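Local coordinates for superantigen-like protein SSL8 (Staphylococcus aureus, PDB 3R2T) that has no firmly established function but, as a secreted staphylococcal superantigen-like protein of the staphylococcal/streptococcal toxin family, probably acts on the host during infection, at residues R208-M213 / K218-L223; F187-L192 / I244-K249. One frame throughout, in Å; residues are numbered along the deposited sequence.

Contact 1 (R208-M213 / K218-L223)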
ATOM      1  N   ARG A 208      13.682  -8.026  21.903  1.00 44.34           N
ATOM      2  CA  ARG A 208      14.090  -8.567  20.617  1.00 42.80           C
ATOM      3  C   ARG A 208      13.891 -10.061  20.516  1.00 41.58           C
ATOM      4  O   ARG A 208      13.800 -10.758  21.526  1.00 40.35           O
ATOM      5  CB  ARG A 208      15.577  -8.302  20.378  1.00 42.93           C
ATOM      6  CG  ARG A 208      16.483  -8.902  21.453  1.00 45.31           C
ATOM      7  CD  ARG A 208      17.964  -8.850  21.049  1.00 52.44           C
ATOM      8  NE  ARG A 208      18.861  -9.293  22.121  1.00 57.99           N
ATOM      9  CZ  ARG A 208      20.166  -9.541  21.972  1.00 63.56           C
ATOM     10  NH1 ARG A 208      20.755  -9.440  20.775  1.00 64.49           N
ATOM     11  NH2 ARG A 208      20.888  -9.920  23.024  1.00 65.24           N
ATOM     12  N   ILE A 209      13.853 -10.530  19.269  1.00 39.17           N
ATOM     13  CA  ILE A 209      13.760 -11.931  18.950  1.00 38.97           C
ATOM     14  C   ILE A 209      15.035 -12.198  18.191  1.00 38.33           C
ATOM     15  O   ILE A 209      15.360 -11.450  17.266  1.00 36.40           O
ATOM     16  CB  ILE A 209      12.586 -12.250  18.001  1.00 38.38           C
ATOM     17  CG1 ILE A 209      11.261 -11.743  18.557  1.00 40.85           C
ATOM     18  CG2 ILE A 209      12.533 -13.777  17.672  1.00 38.26           C
ATOM     19  CD1 ILE A 209      10.133 -11.833  17.534  1.00 38.58           C
ATOM     20  N   VAL A 210      15.755 -13.251  18.575  1.00 38.58           N
ATOM     21  CA  VAL A 210      16.990 -13.626  17.898  1.00 39.10           C
ATOM     22  C   VAL A 210      16.875 -15.065  17.427  1.00 39.29           C
ATOM     23  O   VAL A 210      16.663 -15.977  18.234  1.00 39.21           O
ATOM     24  CB  VAL A 210      18.211 -13.529  18.826  1.00 39.78           C
ATOM     25  CG1 VAL A 210      19.482 -14.050  18.122  1.00 40.21           C
ATOM     26  CG2 VAL A 210      18.412 -12.120  19.280  1.00 40.78           C
ATOM     27  N   ILE A 211      17.021 -15.268  16.122  1.00 38.82           N
ATOM     28  CA  ILE A 211      16.963 -16.601  15.535  1.00 38.02           C
ATOM     29  C   ILE A 211      18.410 -17.008  15.268  1.00 38.78           C
ATOM     30  O   ILE A 211      19.099 -16.371  14.479  1.00 40.67           O
ATOM     31  CB  ILE A 211      16.131 -16.597  14.238  1.00 38.54           C
ATOM     32  CG1 ILE A 211      14.688 -16.145  14.539  1.00 39.37           C
ATOM     33  CG2 ILE A 211      16.126 -17.987  13.574  1.00 35.05           C
ATOM     34  CD1 ILE A 211      13.862 -15.792  13.300  1.00 40.50           C
ATOM     35  N   ASN A 212      18.882 -18.045  15.948  1.00 37.27           N
ATOM     36  CA  ASN A 212      20.249 -18.511  15.777  1.00 37.90           C
ATOM     37  C   ASN A 212      20.290 -19.707  14.837  1.00 38.00           C
ATOM     38  O   ASN A 212      19.522 -20.641  15.017  1.00 38.43           O
ATOM     39  CB  ASN A 212      20.854 -18.866  17.146  1.00 37.95           C
ATOM     40  CG  ASN A 212      21.121 -17.640  17.997  1.00 40.15           C
ATOM     41  OD1 ASN A 212      21.840 -16.739  17.579  1.00 39.39           O
ATOM     42  ND2 ASN A 212      20.566 -17.611  19.209  1.00 41.09           N
ATOM     43  N   MET A 213      21.179 -19.657  13.841  1.00 38.69           N
ATOM     44  CA  MET A 213      21.332 -20.712  12.832  1.00 39.10           C
ATOM     45  C   MET A 213      22.513 -21.622  13.173  1.00 40.28           C
ATOM     46  O   MET A 213      23.386 -21.239  13.926  1.00 40.35           O
ATOM     47  CB  MET A 213      21.571 -20.076  11.467  1.00 39.58           C
ATOM     48  CG  MET A 213      20.561 -18.969  11.091  1.00 41.95           C
ATOM     49  SD  MET A 213      18.856 -19.545  11.092  1.00 39.57           S
ATOM     50  CE  MET A 213      18.976 -20.762   9.757  1.00 44.12           C
ATOM     51  N   LYS A 218      22.910 -14.953  12.634  1.00 42.94           N
ATOM     52  CA  LYS A 218      21.647 -14.711  13.304  1.00 42.73           C
ATOM     53  C   LYS A 218      20.760 -13.715  12.594  1.00 41.44           C
ATOM     54  O   LYS A 218      21.210 -12.905  11.775  1.00 43.81           O
ATOM     55  CB  LYS A 218      21.846 -14.311  14.768  1.00 43.63           C
ATOM     56  CG  LYS A 218      22.634 -13.063  15.076  1.00 46.95           C
ATOM     57  CD  LYS A 218      21.896 -11.750  14.910  1.00 51.83           C
ATOM     58  CE  LYS A 218      22.750 -10.631  15.468  1.00 57.91           C
ATOM     59  NZ  LYS A 218      22.169  -9.270  15.303  1.00 61.65           N
ATOM     60  N   TYR A 219      19.476 -13.840  12.867  1.00 39.75           N
ATOM     61  CA  TYR A 219      18.490 -12.898  12.388  1.00 40.05           C
ATOM     62  C   TYR A 219      18.004 -12.249  13.661  1.00 40.29           C
ATOM     63  O   TYR A 219      17.722 -12.958  14.639  1.00 41.99           O
ATOM     64  CB  TYR A 219      17.321 -13.589  11.669  1.00 39.17           C
ATOM     65  CG  TYR A 219      17.679 -14.218  10.330  1.00 37.97           C
ATOM     66  CD1 TYR A 219      17.487 -13.520   9.143  1.00 41.91           C
ATOM     67  CD2 TYR A 219      18.208 -15.505  10.255  1.00 41.17           C
ATOM     68  CE1 TYR A 219      17.798 -14.089   7.905  1.00 44.44           C
ATOM     69  CE2 TYR A 219      18.549 -16.083   9.018  1.00 41.92           C
ATOM     70  CZ  TYR A 219      18.332 -15.375   7.853  1.00 42.10           C
ATOM     71  OH  TYR A 219      18.641 -15.932   6.632  1.00 46.06           O
ATOM     72  N   GLU A 220      17.939 -10.926  13.697  1.00 39.66           N
ATOM     73  CA  GLU A 220      17.442 -10.239  14.893  1.00 39.14           C
ATOM     74  C   GLU A 220      16.294  -9.288  14.534  1.00 38.55           C
ATOM     75  O   GLU A 220      16.361  -8.586  13.531  1.00 37.18           O
ATOM     76  CB  GLU A 220      18.561  -9.481  15.603  1.00 40.03           C
ATOM     77  CG  GLU A 220      18.088  -8.801  16.889  1.00 44.99           C
ATOM     78  CD  GLU A 220      19.211  -8.216  17.717  1.00 51.01           C
ATOM     79  OE1 GLU A 220      20.260  -8.876  17.892  1.00 51.45           O
ATOM     80  OE2 GLU A 220      19.023  -7.101  18.239  1.00 58.04           O
ATOM     81  N   ILE A 221      15.258  -9.275  15.374  1.00 37.63           N
ATOM     82  CA  ILE A 221      14.091  -8.432  15.176  1.00 38.46           C
ATOM     83  C   ILE A 221      13.791  -7.620  16.439  1.00 39.36           C
ATOM     84  O   ILE A 221      13.722  -8.160  17.516  1.00 38.16           O
ATOM     85  CB  ILE A 221      12.832  -9.277  14.858  1.00 38.23           C
ATOM     86  CG1 ILE A 221      13.071 -10.163  13.617  1.00 38.82           C
ATOM     87  CG2 ILE A 221      11.590  -8.341  14.616  1.00 35.26           C
ATOM     88  CD1 ILE A 221      12.046 -11.307  13.470  1.00 38.68           C
ATOM     89  N   ASP A 222      13.597  -6.320  16.275  1.00 39.91           N
ATOM     90  CA  ASP A 222      13.297  -5.441  17.380  1.00 41.53           C
ATOM     91  C   ASP A 222      11.789  -5.457  17.620  1.00 42.12           C
ATOM     92  O   ASP A 222      10.997  -5.241  16.702  1.00 42.81           O
ATOM     93  CB  ASP A 222      13.783  -4.054  17.007  1.00 43.91           C
ATOM     94  CG  ASP A 222      13.642  -3.035  18.122  1.00 46.80           C
ATOM     95  OD1 ASP A 222      13.026  -3.286  19.186  1.00 49.99           O
ATOM     96  OD2 ASP A 222      14.182  -1.948  17.900  1.00 51.79           O
ATOM     97  N   LEU A 223      11.390  -5.728  18.853  1.00 43.02           N
ATOM     98  CA  LEU A 223       9.971  -5.774  19.211  1.00 43.25           C
ATOM     99  C   LEU A 223       9.307  -4.397  19.374  1.00 45.56           C
ATOM    100  O   LEU A 223       8.086  -4.336  19.558  1.00 45.83           O
ATOM    101  CB  LEU A 223       9.781  -6.549  20.519  1.00 43.38           C
ATOM    102  CG  LEU A 223      10.114  -8.039  20.514  1.00 43.27           C
ATOM    103  CD1 LEU A 223       9.971  -8.603  21.918  1.00 37.61           C
ATOM    104  CD2 LEU A 223       9.216  -8.803  19.509  1.00 39.57           C
TER

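Contact 2 (F187-L192 / I244-K249)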
ATOM      1  N   PHE A 187       5.642 -13.092  13.187  1.00 38.82           N
ATOM      2  CA  PHE A 187       4.252 -12.959  13.564  1.00 38.14           C
ATOM      3  C   PHE A 187       3.832 -14.002  14.595  1.00 39.34           C
ATOM      4  O   PHE A 187       3.170 -13.671  15.600  1.00 38.88           O
ATOM      5  CB  PHE A 187       3.330 -13.062  12.335  1.00 39.12           C
ATOM      6  CG  PHE A 187       1.883 -12.695  12.631  1.00 38.34           C
ATOM      7  CD1 PHE A 187       0.994 -13.642  13.116  1.00 35.54           C
ATOM      8  CD2 PHE A 187       1.438 -11.390  12.451  1.00 38.35           C
ATOM      9  CE1 PHE A 187      -0.308 -13.303  13.411  1.00 38.68           C
ATOM     10  CE2 PHE A 187       0.134 -11.034  12.744  1.00 38.23           C
ATOM     11  CZ  PHE A 187      -0.748 -11.984  13.221  1.00 37.98           C
ATOM     12  N   LYS A 188       4.205 -15.256  14.354  1.00 38.01           N
ATOM     13  CA  LYS A 188       3.837 -16.346  15.274  1.00 38.77           C
ATOM     14  C   LYS A 188       4.534 -16.199  16.612  1.00 37.67           C
ATOM     15  O   LYS A 188       3.969 -16.500  17.658  1.00 37.68           O
ATOM     16  CB  LYS A 188       4.179 -17.718  14.665  1.00 38.90           C
ATOM     17  CG  LYS A 188       3.195 -18.253  13.601  1.00 43.97           C
ATOM     18  CD  LYS A 188       3.757 -19.556  13.004  1.00 49.01           C
ATOM     19  CE  LYS A 188       2.659 -20.449  12.411  1.00 54.77           C
ATOM     20  NZ  LYS A 188       1.783 -19.792  11.422  1.00 58.47           N
ATOM     21  N   ILE A 189       5.784 -15.761  16.591  1.00 36.45           N
ATOM     22  CA  ILE A 189       6.470 -15.601  17.841  1.00 36.19           C
ATOM     23  C   ILE A 189       5.786 -14.472  18.618  1.00 36.79           C
ATOM     24  O   ILE A 189       5.411 -14.673  19.750  1.00 38.56           O
ATOM     25  CB  ILE A 189       7.950 -15.397  17.671  1.00 34.52           C
ATOM     26  CG1 ILE A 189       8.584 -16.688  17.176  1.00 34.68           C
ATOM     27  CG2 ILE A 189       8.584 -15.036  18.999  1.00 31.21           C
ATOM     28  CD1 ILE A 189      10.053 -16.525  16.717  1.00 31.75           C
ATOM     29  N   ARG A 190       5.550 -13.317  18.009  1.00 37.94           N
ATOM     30  CA  ARG A 190       4.898 -12.217  18.765  1.00 38.43           C
ATOM     31  C   ARG A 190       3.507 -12.561  19.256  1.00 40.29           C
ATOM     32  O   ARG A 190       3.110 -12.128  20.342  1.00 41.73           O
ATOM     33  CB  ARG A 190       4.834 -10.909  17.973  1.00 38.71           C
ATOM     34  CG  ARG A 190       6.214 -10.419  17.544  1.00 39.43           C
ATOM     35  CD  ARG A 190       6.202  -8.977  17.165  1.00 40.87           C
ATOM     36  NE  ARG A 190       7.244  -8.648  16.195  1.00 37.43           N
ATOM     37  CZ  ARG A 190       7.684  -7.420  15.966  1.00 39.49           C
ATOM     38  NH1 ARG A 190       8.619  -7.197  15.037  1.00 37.92           N
ATOM     39  NH2 ARG A 190       7.206  -6.406  16.672  1.00 41.99           N
ATOM     40  N   LYS A 191       2.760 -13.309  18.441  0.50 39.73           N
ATOM     41  CA  LYS A 191       1.419 -13.766  18.798  0.50 41.35           C
ATOM     42  C   LYS A 191       1.510 -14.538  20.109  0.50 41.40           C
ATOM     43  O   LYS A 191       0.721 -14.343  21.027  0.50 40.12           O
ATOM     44  CB  LYS A 191       0.883 -14.676  17.682  0.50 41.84           C
ATOM     45  CG  LYS A 191      -0.456 -15.401  17.954  0.50 44.16           C
ATOM     46  CD  LYS A 191      -0.863 -16.195  16.694  0.50 45.13           C
ATOM     47  CE  LYS A 191      -2.165 -16.989  16.844  0.50 47.65           C
ATOM     48  NZ  LYS A 191      -2.051 -18.162  17.749  0.50 50.34           N
ATOM     49  N   LEU A 192       2.509 -15.410  20.187  1.00 40.63           N
ATOM     50  CA  LEU A 192       2.718 -16.221  21.370  1.00 41.59           C
ATOM     51  C   LEU A 192       3.120 -15.345  22.555  1.00 42.02           C
ATOM     52  O   LEU A 192       2.648 -15.561  23.662  1.00 44.18           O
ATOM     53  CB  LEU A 192       3.750 -17.291  21.090  1.00 41.26           C
ATOM     54  CG  LEU A 192       4.016 -18.320  22.181  1.00 44.93           C
ATOM     55  CD1 LEU A 192       4.604 -19.571  21.545  1.00 44.61           C
ATOM     56  CD2 LEU A 192       4.892 -17.750  23.278  1.00 44.78           C
ATOM     57  N   ILE A 244      15.898 -20.274  19.106  1.00 34.83           N
ATOM     58  CA  ILE A 244      15.309 -18.950  19.005  1.00 34.92           C
ATOM     59  C   ILE A 244      15.250 -18.413  20.426  1.00 35.91           C
ATOM     60  O   ILE A 244      14.816 -19.120  21.339  1.00 37.91           O
ATOM     61  CB  ILE A 244      13.910 -19.030  18.414  1.00 35.00           C
ATOM     62  CG1 ILE A 244      13.957 -19.750  17.041  1.00 37.84           C
ATOM     63  CG2 ILE A 244      13.279 -17.628  18.303  1.00 36.29           C
ATOM     64  CD1 ILE A 244      12.617 -20.126  16.486  1.00 35.59           C
ATOM     65  N   GLU A 245      15.697 -17.180  20.620  1.00 34.61           N
ATOM     66  CA  GLU A 245      15.705 -16.581  21.925  1.00 37.88           C
ATOM     67  C   GLU A 245      15.020 -15.216  21.915  1.00 37.26           C
ATOM     68  O   GLU A 245      15.247 -14.384  21.027  1.00 37.89           O
ATOM     69  CB  GLU A 245      17.144 -16.445  22.444  1.00 39.18           C
ATOM     70  CG  GLU A 245      17.240 -15.727  23.786  1.00 46.68           C
ATOM     71  CD  GLU A 245      18.661 -15.728  24.378  1.00 53.66           C
ATOM     72  OE1 GLU A 245      19.019 -14.762  25.086  1.00 58.36           O
ATOM     73  OE2 GLU A 245      19.422 -16.682  24.114  1.00 60.50           O
ATOM     74  N   VAL A 246      14.162 -15.005  22.892  1.00 36.35           N
ATOM     75  CA  VAL A 246      13.479 -13.740  23.044  1.00 36.93           C
ATOM     76  C   VAL A 246      13.934 -13.094  24.346  1.00 38.76           C
ATOM     77  O   VAL A 246      14.008 -13.777  25.375  1.00 38.74           O
ATOM     78  CB  VAL A 246      11.947 -13.958  23.096  1.00 36.85           C
ATOM     79  CG1 VAL A 246      11.226 -12.673  23.447  1.00 35.60           C
ATOM     80  CG2 VAL A 246      11.448 -14.533  21.784  1.00 36.04           C
ATOM     81  N   ASN A 247      14.276 -11.807  24.291  1.00 39.39           N
ATOM     82  CA  ASN A 247      14.633 -11.042  25.480  1.00 43.72           C
ATOM     83  C   ASN A 247      13.620  -9.907  25.646  1.00 45.92           C
ATOM     84  O   ASN A 247      13.518  -9.022  24.796  1.00 46.31           O
ATOM     85  CB  ASN A 247      16.072 -10.540  25.424  1.00 44.13           C
ATOM     86  CG  ASN A 247      17.062 -11.606  25.859  1.00 48.36           C
ATOM     87  OD1 ASN A 247      17.261 -11.811  27.052  1.00 57.84           O
ATOM     88  ND2 ASN A 247      17.690 -12.275  24.905  1.00 42.88           N
ATOM     89  N   LEU A 248      12.850  -9.969  26.724  1.00 48.75           N
ATOM     90  CA  LEU A 248      11.838  -8.965  27.010  1.00 52.68           C
ATOM     91  C   LEU A 248      12.360  -7.915  27.975  1.00 57.28           C
ATOM     92  O   LEU A 248      13.147  -8.227  28.878  1.00 58.68           O
ATOM     93  CB  LEU A 248      10.608  -9.624  27.634  1.00 52.65           C
ATOM     94  CG  LEU A 248       9.916 -10.713  26.821  1.00 51.47           C
ATOM     95  CD1 LEU A 248       8.784 -11.338  27.639  1.00 52.20           C
ATOM     96  CD2 LEU A 248       9.394 -10.152  25.503  1.00 48.62           C
ATOM     97  N   LYS A 249      11.917  -6.674  27.786  1.00 62.04           N
ATOM     98  CA  LYS A 249      12.297  -5.582  28.686  1.00 67.12           C
ATOM     99  C   LYS A 249      11.232  -4.475  28.757  1.00 70.27           C
ATOM    100  O   LYS A 249      10.295  -4.426  27.940  1.00 71.05           O
ATOM    101  CB  LYS A 249      13.688  -5.035  28.330  1.00 68.07           C
ATOM    102  CG  LYS A 249      13.862  -4.554  26.894  1.00 69.75           C
ATOM    103  CD  LYS A 249      15.344  -4.262  26.532  1.00 71.14           C
ATOM    104  CE  LYS A 249      15.980  -3.125  27.366  1.00 76.11           C
ATOM    105  NZ  LYS A 249      16.258  -3.468  28.795  1.00 76.56           N
ATOM    106  OXT LYS A 249      11.262  -3.617  29.667  1.00 73.72           O
TER

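Contact 1 (R208-M213 / K218-L223)
I209 and I221 face each other as a hydrogen-bonded pair of an antiparallel hairpin, and the contact illustrates how one ladder can serve two very different faces. I209 N gives to I221 O at 3.0 Å, and I209 O accepts from I221 N; I211 and Y219 repeat the pattern, I211 N lying 2.8 Å from Y219 O. The tightly packed face carries these four residues together with M213 and L223. There L223 CD2 fits against I209 CG1 at 3.7 Å, the two side chains crossing at about a right angle, while M213, bent at chi2 and chi3, brings SD beside the Y219 ring edge, 4.0 Å from CE2, in a Met-aromatic contact. On the other face R208 and K218 are exposed to solvent, with V210 buried beneath them. R208 NH1 forms a salt bridge to E220 OE1 at 3.0 Å, with the oxygen in the guanidinium plane but the nitrogen well above the carboxylate plane. K218 NZ, its chain bent at chi2 (79°), makes a second salt bridge to E220 OE1 from the opposite face at 3.2 Å, so one oxygen bridges two cations. Strand 241-248 continues the sheet beside 208-213, N212 ND2 bonding N243 OD1, and helix 182-197 covers I211 and I221.

Contact 2 (F187-L192 / I244-K249)
I189 carries the whole helix side of this contact, a compact example of how one branched residue can join a helix to a sheet. The interaction across the segments is purely apolar and uses both branches of the isoleucine. The longer branch, with CG1 lying beside the backbone N and continuing extended (chi2 169°), carries CD1 to I244 CG2 at 3.8 Å, and these two side chains meet at a slant. The shorter branch puts CG2 4.0 Å from V246 CG2, where the side chains run past one another in opposite senses. The backbones remain well separated, I189 CA being 8.9 Å from V246 CA, as befits a layer of side chains between helix and strand. I209 of the adjoining strand also packs on both I189 and I244, and L156 on I244 and V246, widening this buried patch. Polar bonds lie within each segment or go to other neighbours: K191 N bonds F187 O in the helix, R190 NH2 bonds Y200 OH, and on the strand N247 ND2 gives to E245 OE1 at 2.8 Å, spanning two residues and approaching the carboxylate on its anti side. A helix laid over a mixed sheet in this way is the arrangement expected of a beta-grasp domain, here that of the toxin family.

In the fold
Contacts 1 and 2 lie about 9 Å apart, centre to centre, within the beta-grasp domain, and show how local and distant pairings combine in one core. Along the chain, helix 182-197 comes first, the hairpin 207-213/218-222 follows, and strand 241-248 returns last, so contact 1 falls between the two halves of contact 2. That final strand sits between 156-160 and 207-213 in the five-stranded mixed sheet, while 218-222 forms an outer strand. V210 N lies 2.7 Å from E245 O, a probable hydrogen bond joining the two contacts directly. Helix 182-197 touches I211 and I221 of the hairpin as well as V246 and L248 of the C-terminal strand, tying sequence-distant parts into one domain.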